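Local atomic coordinates of esterase LipW (PDB entry 3QH4), a protein that probably hydrolyses ester bonds as a mycobacterial esterase of the alpha/beta hydrolase fold, with strict substrate selectivity. Residues V187-L191 and A310-F315. Sequence-based numbering, arbitrary orientation.
Sequences VIFQL and ALADAF
The packing of F189 on A310, L311 and A314, and of L191 on L311, joins the C-terminal helix 298-315 of this alpha/beta hydrolase fold to its central sheet, and is a worked example of a helix lying on one sheet face, here against strand 189-193. The axes of 189-191 and 310-315 run antiparallel (173°) and approach to 9.6 Å. No hydrogen bond links the segments; the strand instead pairs with its sheet neighbours 160-165 and 250-255. F189 contributes the most buried surface on the strand side. With CG anti to the backbone N (chi1 -161°), the ring reaches along the helix over one turn: CD1 meets A314 CB at 3.8 Å, whereas CZ lies 3.9 Å from A310 CB. With only methyls at A310 and A314 facing it, the ring also comes near A310 O, which lies over the outer part of one face and already accepts the helical bond from A314 N. L311 bridges two strand residues, its CD2 standing 3.8 Å from F189 CD2 while its CG meets L191 CD1, the two leucines set roughly perpendicular. Beyond them, L311 and F315 also reach V88 of strand 85-91, and F315 O accepts a hydrogen bond from R159 NH1. At the partly exposed margin, I188 CD1 sits at the edge of the F315 ring, 3.9 Å from F315 CD1, and 3.7 Å from A314 O.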
loop_
_atom_site.group_PDB
_atom_site.type_symbol
_atom_site.label_atom_id
_atom_site.label_comp_id
_atom_site.label_asym_id
_atom_site.label_seq_id
_atom_site.Cartn_x
_atom_site.Cartn_y
_atom_site.Cartn_z
ATOM N N VAL A 187 5.431 10.941 12.732
ATOM C CA VAL A 187 5.810 10.180 11.525
ATOM C C VAL A 187 6.580 11.129 10.610
ATOM O O VAL A 187 6.105 12.225 10.321
ATOM C CB VAL A 187 4.526 9.652 10.797
ATOM C CG1 VAL A 187 4.825 9.198 9.359
ATOM C CG2 VAL A 187 3.892 8.477 11.607
ATOM N N ILE A 188 7.770 10.722 10.163
ATOM C CA ILE A 188 8.613 11.622 9.404
ATOM C C ILE A 188 8.492 11.478 7.889
ATOM O O ILE A 188 9.009 12.319 7.135
ATOM C CB ILE A 188 10.102 11.533 9.801
ATOM C CG1 ILE A 188 10.704 10.167 9.426
ATOM C CG2 ILE A 188 10.259 11.875 11.321
ATOM C CD1 ILE A 188 12.237 10.131 9.568
ATOM N N PHE A 189 7.805 10.433 7.433
ATOM C CA PHE A 189 7.700 10.242 5.998
ATOM C C PHE A 189 6.541 9.327 5.696
ATOM O O PHE A 189 6.277 8.401 6.481
ATOM C CB PHE A 189 8.977 9.600 5.450
ATOM C CG PHE A 189 9.144 9.768 3.958
ATOM C CD1 PHE A 189 9.686 10.946 3.441
ATOM C CD2 PHE A 189 8.769 8.746 3.080
ATOM C CE1 PHE A 189 9.855 11.101 2.056
ATOM C CE2 PHE A 189 8.892 8.905 1.690
ATOM C CZ PHE A 189 9.450 10.087 1.177
ATOM N N GLN A 190 5.873 9.565 4.566
ATOM C CA GLN A 190 4.845 8.619 4.088
ATOM C C GLN A 190 5.137 8.212 2.652
ATOM O O GLN A 190 5.367 9.061 1.769
ATOM C CB GLN A 190 3.413 9.192 4.220
ATOM C CG GLN A 190 3.121 10.470 3.432
ATOM C CD GLN A 190 1.657 10.933 3.579
ATOM O OE1 GLN A 190 0.714 10.124 3.621
ATOM N NE2 GLN A 190 1.483 12.241 3.737
ATOM N N LEU A 191 5.052 6.914 2.400
ATOM C CA LEU A 191 5.346 6.393 1.057
ATOM C C LEU A 191 4.080 5.732 0.533
ATOM O O LEU A 191 3.590 4.754 1.113
ATOM C CB LEU A 191 6.510 5.388 1.144
ATOM C CG LEU A 191 6.998 4.797 -0.179
ATOM C CD1 LEU A 191 8.505 4.545 -0.087
ATOM C CD2 LEU A 191 6.235 3.502 -0.478
ATOM N N ALA A 310 14.160 7.353 -1.407
ATOM C CA ALA A 310 13.279 8.327 -0.746
ATOM C C ALA A 310 13.295 8.107 0.747
ATOM O O ALA A 310 13.499 9.050 1.528
ATOM C CB ALA A 310 11.840 8.231 -1.286
ATOM N N LEU A 311 13.128 6.848 1.144
ATOM C CA LEU A 311 13.174 6.494 2.545
ATOM C C LEU A 311 14.567 6.675 3.097
ATOM O O LEU A 311 14.719 7.199 4.178
ATOM C CB LEU A 311 12.737 5.038 2.763
ATOM C CG LEU A 311 11.244 4.769 2.718
ATOM C CD1 LEU A 311 10.989 3.248 2.743
ATOM C CD2 LEU A 311 10.506 5.516 3.878
ATOM N N ALA A 312 15.595 6.259 2.351
ATOM C CA ALA A 312 16.959 6.364 2.902
ATOM C C ALA A 312 17.308 7.833 3.158
ATOM O O ALA A 312 17.964 8.162 4.153
ATOM C CB ALA A 312 17.976 5.731 1.970
ATOM N N ASP A 313 16.879 8.714 2.267
ATOM C CA ASP A 313 17.185 10.142 2.475
ATOM C C ASP A 313 16.455 10.690 3.701
ATOM O O ASP A 313 16.977 11.577 4.391
ATOM C CB ASP A 313 16.882 10.982 1.236
ATOM C CG ASP A 313 17.910 10.772 0.110
ATOM O OD1 ASP A 313 18.971 10.141 0.338
ATOM O OD2 ASP A 313 17.645 11.230 -1.009
ATOM N N ALA A 314 15.255 10.173 3.969
ATOM C CA ALA A 314 14.483 10.610 5.142
ATOM C C ALA A 314 15.148 10.115 6.428
ATOM O O ALA A 314 15.247 10.848 7.452
ATOM C CB ALA A 314 13.051 10.064 5.039
ATOM N N PHE A 315 15.615 8.864 6.363
ATOM C CA PHE A 315 16.200 8.179 7.520
ATOM C C PHE A 315 17.671 8.555 7.775
ATOM O O PHE A 315 18.122 8.484 8.920
ATOM C CB PHE A 315 16.115 6.663 7.340
ATOM C CG PHE A 315 14.720 6.095 7.451
ATOM C CD1 PHE A 315 13.726 6.753 8.191
ATOM C CD2 PHE A 315 14.423 4.852 6.864
ATOM C CE1 PHE A 315 12.434 6.208 8.336
ATOM C CE2 PHE A 315 13.123 4.300 6.986
ATOM C CZ PHE A 315 12.130 4.978 7.730
#